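Local coordinates for protein 4-hydroxybenzoyl-CoA thioesterase (Pseudomonas sp. CBS3, PDB 1LO8) that hydrolyses 4-hydroxybenzoyl-CoA to 4-hydroxybenzoate and free coenzyme A, the final step in converting 4-chlorobenzoate to 4-hydroxybenzoate, at residues Arg29-Ala34 and Leu78-Cys83; Gly55-Pro60 and Ala120-Glu125. All coordinates share one frame; numbering follows the deposited sequence.

Contact 1: Arg29-Ala34 and Leu78-Cys83; sequences RWLDAA and LTIETC. With 4CA (4-hydroxybenzyl coenzyme A), chain B.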
ATOM      1  N   ARG A  29       0.440  -5.238   7.178  1.00 17.10           N
ATOM      2  CA  ARG A  29       1.591  -4.308   7.124  1.00 16.99           C
ATOM      3  C   ARG A  29       2.006  -4.032   8.553  1.00 16.43           C
ATOM      4  O   ARG A  29       3.161  -4.055   8.923  1.00 15.38           O
ATOM      5  CB  ARG A  29       1.239  -2.901   6.527  1.00 14.68           C
ATOM      6  CG  ARG A  29       0.772  -2.892   5.076  1.00 53.91           C
ATOM      7  CD  ARG A  29       1.057  -1.553   4.376  1.00 39.63           C
ATOM      8  NE  ARG A  29       0.182  -0.487   4.835  1.00 26.33           N
ATOM      9  CZ  ARG A  29       0.502   0.386   5.768  1.00 38.72           C
ATOM     10  NH1 ARG A  29       1.713   0.338   6.316  1.00 33.11           N
ATOM     11  NH2 ARG A  29      -0.412   1.344   6.103  1.00 23.55           N
ATOM     12  N   TRP A  30       1.032  -3.776   9.376  1.00 10.68           N
ATOM     13  CA  TRP A  30       1.374  -3.472  10.766  1.00 17.50           C
ATOM     14  C   TRP A  30       1.948  -4.688  11.524  1.00 19.91           C
ATOM     15  O   TRP A  30       2.904  -4.601  12.351  1.00 20.35           O
ATOM     16  CB  TRP A  30       0.133  -2.870  11.484  1.00 14.26           C
ATOM     17  CG  TRP A  30      -0.261  -1.601  10.832  1.00 12.73           C
ATOM     18  CD1 TRP A  30       0.583  -0.704  10.272  1.00 15.10           C
ATOM     19  CD2 TRP A  30      -1.610  -1.151  10.610  1.00 12.10           C
ATOM     20  NE1 TRP A  30      -0.172   0.290   9.709  1.00 18.47           N
ATOM     21  CE2 TRP A  30      -1.514   0.048   9.926  1.00 18.43           C
ATOM     22  CE3 TRP A  30      -2.853  -1.660  10.923  1.00 15.03           C
ATOM     23  CZ2 TRP A  30      -2.651   0.741   9.533  1.00 19.23           C
ATOM     24  CZ3 TRP A  30      -3.971  -0.962  10.598  1.00 13.51           C
ATOM     25  CH2 TRP A  30      -3.858   0.240   9.933  1.00 16.45           C
ATOM     26  N   LEU A  31       1.344  -5.858  11.251  1.00 15.65           N
ATOM     27  CA  LEU A  31       1.833  -7.078  11.873  1.00 16.66           C
ATOM     28  C   LEU A  31       3.263  -7.340  11.410  1.00 19.36           C
ATOM     29  O   LEU A  31       4.108  -7.839  12.165  1.00 21.52           O
ATOM     30  CB  LEU A  31       0.924  -8.325  11.644  1.00 15.21           C
ATOM     31  CG  LEU A  31      -0.491  -8.236  12.265  1.00 19.70           C
ATOM     32  CD1 LEU A  31      -1.178  -9.583  12.157  1.00 22.60           C
ATOM     33  CD2 LEU A  31      -0.539  -7.799  13.730  1.00 19.53           C
ATOM     34  N   ASP A  32       3.553  -7.013  10.147  1.00 17.53           N
ATOM     35  CA  ASP A  32       4.912  -7.255   9.650  1.00 13.78           C
ATOM     36  C   ASP A  32       5.895  -6.312  10.330  1.00 20.10           C
ATOM     37  O   ASP A  32       7.024  -6.707  10.634  1.00 21.92           O
ATOM     38  CB  ASP A  32       5.051  -7.025   8.134  1.00 17.35           C
ATOM     39  CG  ASP A  32       6.381  -7.606   7.681  1.00 13.78           C
ATOM     40  OD1 ASP A  32       6.735  -8.747   7.950  1.00 22.75           O
ATOM     41  OD2 ASP A  32       7.105  -6.795   6.967  1.00 14.47           O
ATOM     42  N   ALA A  33       5.447  -5.067  10.601  1.00 21.47           N
ATOM     43  CA  ALA A  33       6.295  -4.088  11.299  1.00 22.34           C
ATOM     44  C   ALA A  33       6.475  -4.496  12.746  1.00 21.28           C
ATOM     45  O   ALA A  33       7.566  -4.346  13.333  1.00 23.75           O
ATOM     46  CB  ALA A  33       5.722  -2.673  11.261  1.00 20.39           C
ATOM     47  N   ALA A  34       5.403  -5.038  13.321  1.00 17.54           N
ATOM     48  CA  ALA A  34       5.441  -5.489  14.701  1.00 17.19           C
ATOM     49  C   ALA A  34       6.332  -6.716  14.874  1.00 24.17           C
ATOM     50  O   ALA A  34       7.029  -6.944  15.890  1.00 19.73           O
ATOM     51  CB  ALA A  34       4.015  -5.726  15.106  1.00 22.47           C
ATOM     52  N   LEU A  78      -3.935   1.839  17.480  1.00 26.43           N
ATOM     53  CA  LEU A  78      -3.786   0.457  17.761  1.00 24.98           C
ATOM     54  C   LEU A  78      -2.633   0.176  18.655  1.00 25.75           C
ATOM     55  O   LEU A  78      -1.636   0.850  18.559  1.00 28.44           O
ATOM     56  CB  LEU A  78      -3.678  -0.424  16.497  1.00 25.57           C
ATOM     57  CG  LEU A  78      -4.800  -0.267  15.474  1.00 26.58           C
ATOM     58  CD1 LEU A  78      -4.332  -0.874  14.130  1.00 21.21           C
ATOM     59  CD2 LEU A  78      -6.031  -0.990  15.982  1.00 28.85           C
ATOM     60  N   THR A  79      -2.819  -0.816  19.515  1.00 29.21           N
ATOM     61  CA  THR A  79      -1.782  -1.281  20.372  1.00 28.56           C
ATOM     62  C   THR A  79      -1.588  -2.728  19.985  1.00 24.61           C
ATOM     63  O   THR A  79      -2.535  -3.490  19.982  1.00 24.04           O
ATOM     64  CB  THR A  79      -2.033  -1.139  21.871  1.00 30.47           C
ATOM     65  OG1 THR A  79      -2.044   0.226  22.264  1.00 27.72           O
ATOM     66  CG2 THR A  79      -0.849  -1.786  22.579  1.00 26.44           C
ATOM     67  N   ILE A  80      -0.375  -3.066  19.601  1.00 22.77           N
ATOM     68  CA  ILE A  80      -0.045  -4.394  19.154  1.00 25.04           C
ATOM     69  C   ILE A  80       0.899  -5.031  20.132  1.00 32.24           C
ATOM     70  O   ILE A  80       1.874  -4.427  20.584  1.00 33.63           O
ATOM     71  CB  ILE A  80       0.587  -4.396  17.760  1.00 24.67           C
ATOM     72  CG1 ILE A  80      -0.318  -3.692  16.744  1.00 26.13           C
ATOM     73  CG2 ILE A  80       0.875  -5.824  17.353  1.00 19.81           C
ATOM     74  CD1 ILE A  80       0.380  -3.343  15.422  1.00 33.40           C
ATOM     75  N   GLU A  81       0.562  -6.275  20.436  1.00 27.89           N
ATOM     76  CA  GLU A  81       1.312  -7.106  21.337  1.00 29.20           C
ATOM     77  C   GLU A  81       1.844  -8.291  20.580  1.00 22.73           C
ATOM     78  O   GLU A  81       1.077  -9.083  20.047  1.00 25.16           O
ATOM     79  CB  GLU A  81       0.349  -7.621  22.412  1.00 35.01           C
ATOM     80  CG  GLU A  81       0.840  -7.360  23.818  1.00 48.93           C
ATOM     81  CD  GLU A  81       0.042  -8.207  24.733  1.00 80.81           C
ATOM     82  OE1 GLU A  81      -1.163  -8.381  24.625  1.00 79.25           O
ATOM     83  OE2 GLU A  81       0.774  -8.720  25.691  1.00 83.70           O
ATOM     84  N   THR A  82       3.162  -8.402  20.562  1.00 22.46           N
ATOM     85  CA  THR A  82       3.802  -9.520  19.850  1.00 19.68           C
ATOM     86  C   THR A  82       4.747 -10.304  20.755  1.00 28.65           C
ATOM     87  O   THR A  82       5.467  -9.707  21.567  1.00 26.37           O
ATOM     88  CB  THR A  82       4.610  -8.920  18.676  1.00 26.97           C
ATOM     89  OG1 THR A  82       3.689  -8.244  17.849  1.00 25.58           O
ATOM     90  CG2 THR A  82       5.378  -9.980  17.882  1.00 12.39           C
ATOM     91  N   CYS A  83       4.720 -11.634  20.613  1.00 23.75           N
ATOM     92  CA  CYS A  83       5.581 -12.541  21.341  1.00 24.85           C
ATOM     93  C   CYS A  83       5.830 -13.787  20.491  1.00 32.47           C
ATOM     94  O   CYS A  83       5.159 -14.087  19.500  1.00 29.83           O
ATOM     95  CB  CYS A  83       4.959 -12.997  22.656  1.00 25.86           C
ATOM     96  SG  CYS A  83       3.705 -14.257  22.302  1.00 26.52           S
TER
HETATM   97  N1A 4CA B 170       3.112 -24.027   8.040  1.00 21.03           N
HETATM   98  C2A 4CA B 170       3.927 -24.160   9.139  1.00 26.72           C
HETATM   99  N3A 4CA B 170       5.222 -24.208   9.193  1.00 33.43           N
HETATM  100  C4A 4CA B 170       5.753 -24.108   7.968  1.00 26.61           C
HETATM  101  C5A 4CA B 170       5.072 -23.996   6.776  1.00 23.29           C
HETATM  102  C6A 4CA B 170       3.660 -23.929   6.822  1.00 27.97           C
HETATM  103  N6A 4CA B 170       2.862 -23.796   5.774  1.00 28.79           N
HETATM  104  N7A 4CA B 170       5.963 -23.940   5.703  1.00 53.08           N
HETATM  105  C8A 4CA B 170       7.175 -24.032   6.277  1.00 19.49           C
HETATM  106  N9A 4CA B 170       7.080 -24.186   7.624  1.00 28.43           N
HETATM  107  C1D 4CA B 170       8.154 -24.520   8.516  1.00 39.14           C
HETATM  108  C2D 4CA B 170       8.661 -25.810   7.918  1.00100.00           C
HETATM  109  O2D 4CA B 170       8.017 -26.953   8.482  1.00 62.26           O
HETATM  110  C3D 4CA B 170      10.063 -25.867   8.417  1.00100.00           C
HETATM  111  O3D 4CA B 170      10.047 -26.430   9.709  1.00 37.92           O
HETATM  112  P3D 4CA B 170      10.814 -27.109  10.804  1.00 74.27           P
HETATM  113  O7A 4CA B 170      10.031 -28.345  11.181  1.00 86.96           O
HETATM  114  O8A 4CA B 170      12.204 -27.423  10.294  1.00 55.06           O
HETATM  115  O9A 4CA B 170      10.926 -26.208  12.001  1.00 39.16           O
HETATM  116  C4D 4CA B 170      10.471 -24.421   8.363  1.00 25.50           C
HETATM  117  O4D 4CA B 170       9.204 -23.668   8.275  1.00 42.99           O
HETATM  118  C5D 4CA B 170      11.343 -24.242   7.135  1.00 24.05           C
HETATM  119  O5D 4CA B 170      10.606 -24.745   6.005  1.00 53.55           O
HETATM  120  P1A 4CA B 170      11.366 -25.767   5.101  1.00 32.34           P
HETATM  121  O1A 4CA B 170      10.350 -26.398   4.213  1.00 91.94           O
HETATM  122  O2A 4CA B 170      11.934 -26.763   6.042  1.00 38.05           O
HETATM  123  O3A 4CA B 170      12.501 -25.086   4.309  1.00 28.55           O
HETATM  124  P2A 4CA B 170      12.553 -24.399   2.828  1.00 34.48           P
HETATM  125  O4A 4CA B 170      13.818 -23.613   2.757  1.00 35.93           O
HETATM  126  O5A 4CA B 170      12.605 -25.489   1.828  1.00 83.21           O
HETATM  127  O6A 4CA B 170      11.249 -23.464   2.494  1.00 26.03           O
HETATM  128  CBP 4CA B 170      10.852 -21.122   2.417  1.00 38.48           C
HETATM  129  CCP 4CA B 170      11.263 -22.295   3.299  1.00 35.07           C
HETATM  130  CDP 4CA B 170      11.929 -20.791   1.355  1.00 34.80           C
HETATM  131  CEP 4CA B 170      10.516 -19.904   3.284  1.00 39.53           C
HETATM  132  CAP 4CA B 170       9.634 -21.501   1.576  1.00 40.71           C
HETATM  133  OAP 4CA B 170       8.512 -21.759   2.451  1.00 24.82           O
HETATM  134  C9P 4CA B 170       9.059 -20.236   0.902  1.00 24.64           C
HETATM  135  O9P 4CA B 170       9.645 -19.600   0.020  1.00 26.07           O
HETATM  136  N8P 4CA B 170       7.770 -19.761   1.343  1.00 18.39           N
HETATM  137  C7P 4CA B 170       7.444 -18.495   0.675  1.00 18.19           C
HETATM  138  C6P 4CA B 170       7.826 -17.335   1.586  1.00 23.97           C
HETATM  139  C5P 4CA B 170       7.171 -16.030   1.077  1.00 19.62           C
HETATM  140  O5P 4CA B 170       7.301 -15.600  -0.047  1.00 21.94           O
HETATM  141  N4P 4CA B 170       6.266 -15.372   1.985  1.00 16.57           N
HETATM  142  C3P 4CA B 170       5.706 -14.144   1.417  1.00 15.74           C
HETATM  143  C2P 4CA B 170       6.671 -12.965   1.581  1.00 21.64           C
HETATM  144  S1P 4CA B 170       7.243 -12.542   3.242  1.00 25.43           S
HETATM  145  C1B 4CA B 170       8.107 -11.028   3.082  1.00 12.87           C
HETATM  146  C2B 4CA B 170       9.032 -10.755   4.173  1.00 39.45           C
HETATM  147  C3B 4CA B 170      10.400 -11.061   4.004  1.00 26.27           C
HETATM  148  C4B 4CA B 170      11.309 -10.791   5.046  1.00 22.42           C
HETATM  149  C5B 4CA B 170      10.845 -10.197   6.242  1.00 21.04           C
HETATM  150  O2B 4CA B 170      11.744  -9.790   7.207  1.00 32.08           O
HETATM  151  C6B 4CA B 170       9.456  -9.944   6.423  1.00 19.92           C
HETATM  152  C7B 4CA B 170       8.551 -10.161   5.362  1.00 14.44           C
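The indole of W30 meets L78 where methyl CD1 lies 3.6 Å from ring atom CZ3, the two side chains crossing at about a right angle. With CG anti to its own carbonyl carbon (chi1 -62°), W30 carries the six-membered ring to L78, CE3 and CZ3 both meeting CD1, while its CB stays 4.0 Å from I80 CD1. I80 works with both branches: CD1 takes the tryptophan, and CG2 lies 3.9 Å from the methyl CB of A34, with L31 CD2 more distantly alongside. One helical turn after W30, A34 also receives T82, whose OG1 comes within 3.7 Å of A34 CB. That hydroxyl has its polar partner elsewhere, in a hydrogen bond with H96 ND1. No hydrogen bond joins the two segments, whose axes come within 9.4 Å and cross at -50°, so the layers meet through buried side chains.

The same short stretch of helix uses another side for ligand. D32, with CG anti to the backbone N (chi1 -167°), turns from the strand and brings OD1 to 3.3 Å from C6B of the bound 4-hydroxybenzyl ring, outside the C6B-C7B bond rather than over the ring. Its carboxylate is fixed at both oxygens: R117 forms a salt bridge with OD1, and the indole NE1 of W23 from the second subunit hydrogen-bonds OD2. With an alanine here, R117 would probably lose this salt-bridge mate and W23 of the second subunit its acceptor, and a gap would be likely to open beside the ligand ring. Further out, strands 4-10 and 92-101 flank the strand on either side through backbone hydrogen bonds. A long helix packed across a curved antiparallel sheet is the hallmark of the hot-dog fold, here with a substrate-analogue site beside the helix.

Contact 2: Gly55-Pro60 and Ala120-Glu125; sequences GIVGTP and AMNDGE. With 4CA (4-hydroxybenzyl coenzyme A), chain B.
A120 gives up more surface than any other residue here, and both its backbone polar groups are used by V57 and G58. V57 N donates to A120 O at 2.9 Å; A120 N returns a bond to G58 O at 3.1 Å. A120 is thus bonded through its N and O to two successive residues. The methyl of A120 packs against the proline ring, CB to P60 CG at 3.6 Å.

V57 contributes both methyls. CG2 sits between its backbone N and carbonyl carbon, near A120 O. The side chains of V57 and N122 cross at about a right angle, V57 CG1 coming unusually close, 3.1 Å, to N122 ND2, a distance to be read with caution. M121 lays its CG 3.2 Å from the carbonyl O of G55, and a water bridges that same oxygen to N122 N.

Beyond the paired backbone, T59 N donates a fairly straight bond (164°) to the phenolic O2B of 4CA at 3.1 Å. G58 CA lies 3.5 Å from O2B, and the lack of a side chain matters: a beta carbon would collide with that oxygen. The chemistry implies a division of labour, in which V57 N and G58 O are spent on A120 while the next amide recognises the ligand hydroxyl, consistent with selectivity for 4-hydroxybenzoyl substrates.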
ATOM      1  N   GLY A  55      24.083 -13.625   6.121  1.00 28.04           N
ATOM      2  CA  GLY A  55      23.233 -14.023   5.012  1.00 25.85           C
ATOM      3  C   GLY A  55      21.759 -13.907   5.331  1.00 29.06           C
ATOM      4  O   GLY A  55      20.923 -14.088   4.455  1.00 27.58           O
ATOM      5  N   ILE A  56      21.427 -13.625   6.593  1.00 22.93           N
ATOM      6  CA  ILE A  56      20.027 -13.533   7.009  1.00 22.78           C
ATOM      7  C   ILE A  56      19.368 -12.291   6.413  1.00 26.66           C
ATOM      8  O   ILE A  56      19.722 -11.152   6.736  1.00 28.57           O
ATOM      9  CB  ILE A  56      19.893 -13.631   8.535  1.00 26.16           C
ATOM     10  CG1 ILE A  56      20.262 -15.025   9.025  1.00 22.75           C
ATOM     11  CG2 ILE A  56      18.481 -13.337   8.988  1.00 24.16           C
ATOM     12  CD1 ILE A  56      20.416 -15.044  10.553  1.00 24.33           C
ATOM     13  N   VAL A  57      18.440 -12.511   5.487  1.00 22.61           N
ATOM     14  CA  VAL A  57      17.755 -11.415   4.790  1.00 24.81           C
ATOM     15  C   VAL A  57      16.503 -10.977   5.521  1.00 30.96           C
ATOM     16  O   VAL A  57      15.909  -9.961   5.187  1.00 32.13           O
ATOM     17  CB  VAL A  57      17.265 -11.810   3.383  1.00 28.80           C
ATOM     18  CG1 VAL A  57      18.397 -12.319   2.508  1.00 32.36           C
ATOM     19  CG2 VAL A  57      16.152 -12.867   3.441  1.00 22.57           C
ATOM     20  N   GLY A  58      16.059 -11.758   6.491  1.00 31.75           N
ATOM     21  CA  GLY A  58      14.843 -11.401   7.227  1.00 30.42           C
ATOM     22  C   GLY A  58      14.131 -12.661   7.683  1.00 32.08           C
ATOM     23  O   GLY A  58      14.738 -13.720   7.720  1.00 24.97           O
ATOM     24  N   THR A  59      12.837 -12.526   8.006  1.00 29.11           N
ATOM     25  CA  THR A  59      12.009 -13.639   8.473  1.00 27.30           C
ATOM     26  C   THR A  59      10.713 -13.757   7.678  1.00 27.25           C
ATOM     27  O   THR A  59       9.659 -13.357   8.177  1.00 26.97           O
ATOM     28  CB  THR A  59      11.688 -13.525   9.977  1.00 20.69           C
ATOM     29  OG1 THR A  59      10.977 -12.308  10.203  1.00 25.29           O
ATOM     30  CG2 THR A  59      12.984 -13.434  10.759  1.00 28.87           C
ATOM     31  N   PRO A  60      10.776 -14.289   6.454  1.00 20.64           N
ATOM     32  CA  PRO A  60       9.596 -14.429   5.600  1.00 17.42           C
ATOM     33  C   PRO A  60       8.500 -15.256   6.245  1.00 22.70           C
ATOM     34  O   PRO A  60       8.706 -16.198   7.022  1.00 18.20           O
ATOM     35  CB  PRO A  60      10.014 -15.203   4.358  1.00 20.16           C
ATOM     36  CG  PRO A  60      11.437 -15.659   4.585  1.00 26.62           C
ATOM     37  CD  PRO A  60      11.963 -14.859   5.781  1.00 22.08           C
ATOM     38  N   ALA A 120      15.607 -16.614   6.937  1.00 22.67           N
ATOM     39  CA  ALA A 120      15.964 -17.086   5.623  1.00 25.90           C
ATOM     40  C   ALA A 120      17.123 -16.387   4.988  1.00 30.53           C
ATOM     41  O   ALA A 120      17.481 -15.247   5.243  1.00 30.60           O
ATOM     42  CB  ALA A 120      14.837 -16.925   4.623  1.00 26.80           C
ATOM     43  N   MET A 121      17.649 -17.101   4.041  1.00 26.92           N
ATOM     44  CA  MET A 121      18.735 -16.601   3.281  1.00 25.32           C
ATOM     45  C   MET A 121      18.347 -16.617   1.839  1.00 34.54           C
ATOM     46  O   MET A 121      17.393 -17.303   1.471  1.00 31.42           O
ATOM     47  CB  MET A 121      19.897 -17.541   3.560  1.00 30.40           C
ATOM     48  CG  MET A 121      20.343 -17.208   4.947  1.00 38.07           C
ATOM     49  SD  MET A 121      21.859 -18.088   5.262  1.00 53.00           S
ATOM     50  CE  MET A 121      21.496 -19.538   4.242  1.00 47.17           C
ATOM     51  N   ASN A 122      19.048 -15.844   1.034  1.00 38.72           N
ATOM     52  CA  ASN A 122      18.767 -15.827  -0.388  1.00 43.26           C
ATOM     53  C   ASN A 122      19.908 -16.582  -1.016  1.00 47.72           C
ATOM     54  O   ASN A 122      21.030 -16.080  -1.007  1.00 52.71           O
ATOM     55  CB  ASN A 122      18.822 -14.412  -1.002  1.00 44.76           C
ATOM     56  CG  ASN A 122      17.516 -13.631  -1.051  1.00 87.47           C
ATOM     57  OD1 ASN A 122      16.525 -14.105  -1.615  1.00100.00           O
ATOM     58  ND2 ASN A 122      17.492 -12.418  -0.469  1.00 60.29           N
ATOM     59  N   ASP A 123      19.665 -17.772  -1.524  1.00 35.55           N
ATOM     60  CA  ASP A 123      20.765 -18.452  -2.152  1.00 37.70           C
ATOM     61  C   ASP A 123      20.583 -18.093  -3.601  1.00 39.53           C
ATOM     62  O   ASP A 123      19.905 -18.804  -4.354  1.00 35.90           O
ATOM     63  CB  ASP A 123      20.674 -19.963  -1.961  1.00 42.38           C
ATOM     64  CG  ASP A 123      20.785 -20.364  -0.519  1.00 72.26           C
ATOM     65  OD1 ASP A 123      21.099 -19.586   0.374  1.00 74.61           O
ATOM     66  OD2 ASP A 123      20.512 -21.648  -0.352  1.00 71.50           O
ATOM     67  N   GLY A 124      21.162 -16.951  -3.955  1.00 33.65           N
ATOM     68  CA  GLY A 124      21.014 -16.394  -5.284  1.00 38.79           C
ATOM     69  C   GLY A 124      19.531 -16.030  -5.394  1.00 46.02           C
ATOM     70  O   GLY A 124      18.949 -15.408  -4.491  1.00 38.95           O
ATOM     71  N   GLU A 125      18.905 -16.446  -6.486  1.00 47.19           N
ATOM     72  CA  GLU A 125      17.484 -16.177  -6.621  1.00 47.08           C
ATOM     73  C   GLU A 125      16.585 -17.029  -5.725  1.00 65.85           C
ATOM     74  O   GLU A 125      15.387 -16.755  -5.633  1.00 70.68           O
ATOM     75  CB  GLU A 125      16.952 -16.379  -8.049  1.00 45.27           C
ATOM     76  CG  GLU A 125      17.771 -15.604  -9.086  1.00 55.47           C
ATOM     77  CD  GLU A 125      17.676 -16.249 -10.455  1.00100.00           C
ATOM     78  OE1 GLU A 125      16.811 -17.067 -10.742  1.00 69.97           O
ATOM     79  OE2 GLU A 125      18.616 -15.876 -11.300  1.00100.00           O
TER
HETATM   80  N1A 4CA B 170       3.112 -24.027   8.040  1.00 21.03           N
HETATM   81  C2A 4CA B 170       3.927 -24.160   9.139  1.00 26.72           C
HETATM   82  N3A 4CA B 170       5.222 -24.208   9.193  1.00 33.43           N
HETATM   83  C4A 4CA B 170       5.753 -24.108   7.968  1.00 26.61           C
HETATM   84  C5A 4CA B 170       5.072 -23.996   6.776  1.00 23.29           C
HETATM   85  C6A 4CA B 170       3.660 -23.929   6.822  1.00 27.97           C
HETATM   86  N6A 4CA B 170       2.862 -23.796   5.774  1.00 28.79           N
HETATM   87  N7A 4CA B 170       5.963 -23.940   5.703  1.00 53.08           N
HETATM   88  C8A 4CA B 170       7.175 -24.032   6.277  1.00 19.49           C
HETATM   89  N9A 4CA B 170       7.080 -24.186   7.624  1.00 28.43           N
HETATM   90  C1D 4CA B 170       8.154 -24.520   8.516  1.00 39.14           C
HETATM   91  C2D 4CA B 170       8.661 -25.810   7.918  1.00100.00           C
HETATM   92  O2D 4CA B 170       8.017 -26.953   8.482  1.00 62.26           O
HETATM   93  C3D 4CA B 170      10.063 -25.867   8.417  1.00100.00           C
HETATM   94  O3D 4CA B 170      10.047 -26.430   9.709  1.00 37.92           O
HETATM   95  P3D 4CA B 170      10.814 -27.109  10.804  1.00 74.27           P
HETATM   96  O7A 4CA B 170      10.031 -28.345  11.181  1.00 86.96           O
HETATM   97  O8A 4CA B 170      12.204 -27.423  10.294  1.00 55.06           O
HETATM   98  O9A 4CA B 170      10.926 -26.208  12.001  1.00 39.16           O
HETATM   99  C4D 4CA B 170      10.471 -24.421   8.363  1.00 25.50           C
HETATM  100  O4D 4CA B 170       9.204 -23.668   8.275  1.00 42.99           O
HETATM  101  C5D 4CA B 170      11.343 -24.242   7.135  1.00 24.05           C
HETATM  102  O5D 4CA B 170      10.606 -24.745   6.005  1.00 53.55           O
HETATM  103  P1A 4CA B 170      11.366 -25.767   5.101  1.00 32.34           P
HETATM  104  O1A 4CA B 170      10.350 -26.398   4.213  1.00 91.94           O
HETATM  105  O2A 4CA B 170      11.934 -26.763   6.042  1.00 38.05           O
HETATM  106  O3A 4CA B 170      12.501 -25.086   4.309  1.00 28.55           O
HETATM  107  P2A 4CA B 170      12.553 -24.399   2.828  1.00 34.48           P
HETATM  108  O4A 4CA B 170      13.818 -23.613   2.757  1.00 35.93           O
HETATM  109  O5A 4CA B 170      12.605 -25.489   1.828  1.00 83.21           O
HETATM  110  O6A 4CA B 170      11.249 -23.464   2.494  1.00 26.03           O
HETATM  111  CBP 4CA B 170      10.852 -21.122   2.417  1.00 38.48           C
HETATM  112  CCP 4CA B 170      11.263 -22.295   3.299  1.00 35.07           C
HETATM  113  CDP 4CA B 170      11.929 -20.791   1.355  1.00 34.80           C
HETATM  114  CEP 4CA B 170      10.516 -19.904   3.284  1.00 39.53           C
HETATM  115  CAP 4CA B 170       9.634 -21.501   1.576  1.00 40.71           C
HETATM  116  OAP 4CA B 170       8.512 -21.759   2.451  1.00 24.82           O
HETATM  117  C9P 4CA B 170       9.059 -20.236   0.902  1.00 24.64           C
HETATM  118  O9P 4CA B 170       9.645 -19.600   0.020  1.00 26.07           O
HETATM  119  N8P 4CA B 170       7.770 -19.761   1.343  1.00 18.39           N
HETATM  120  C7P 4CA B 170       7.444 -18.495   0.675  1.00 18.19           C
HETATM  121  C6P 4CA B 170       7.826 -17.335   1.586  1.00 23.97           C
HETATM  122  C5P 4CA B 170       7.171 -16.030   1.077  1.00 19.62           C
HETATM  123  O5P 4CA B 170       7.301 -15.600  -0.047  1.00 21.94           O
HETATM  124  N4P 4CA B 170       6.266 -15.372   1.985  1.00 16.57           N
HETATM  125  C3P 4CA B 170       5.706 -14.144   1.417  1.00 15.74           C
HETATM  126  C2P 4CA B 170       6.671 -12.965   1.581  1.00 21.64           C
HETATM  127  S1P 4CA B 170       7.243 -12.542   3.242  1.00 25.43           S
HETATM  128  C1B 4CA B 170       8.107 -11.028   3.082  1.00 12.87           C
HETATM  129  C2B 4CA B 170       9.032 -10.755   4.173  1.00 39.45           C
HETATM  130  C3B 4CA B 170      10.400 -11.061   4.004  1.00 26.27           C
HETATM  131  C4B 4CA B 170      11.309 -10.791   5.046  1.00 22.42           C
HETATM  132  C5B 4CA B 170      10.845 -10.197   6.242  1.00 21.04           C
HETATM  133  O2B 4CA B 170      11.744  -9.790   7.207  1.00 32.08           O
HETATM  134  C6B 4CA B 170       9.456  -9.944   6.423  1.00 19.92           C
HETATM  135  C7B 4CA B 170       8.551 -10.161   5.362  1.00 14.44           C
HETATM  136  O   HOH W   1      21.996 -14.926   1.525  1.00 55.76           O

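How the contacts relate
Read from the N terminus, the segments come in alternating order: helix residues 29-34, then 55-60, then 78-83, then 120-125. Contact 1 closes a span of 43 residues and contact 2 one of 59, and because each begins or ends inside the other's span they cross rather than nest. Contact 1 joins helix 25-41 to strand 77-87 near the centre of the folded subunit; contact 2 pairs the beginning of strand 56-68 with the end of strand 107-123 toward the periphery. Their centres are 22 Å apart and they do not touch, yet both reach one antiparallel sheet, the second subunit and 4CA, whose hydroxybenzyl ring lies between them.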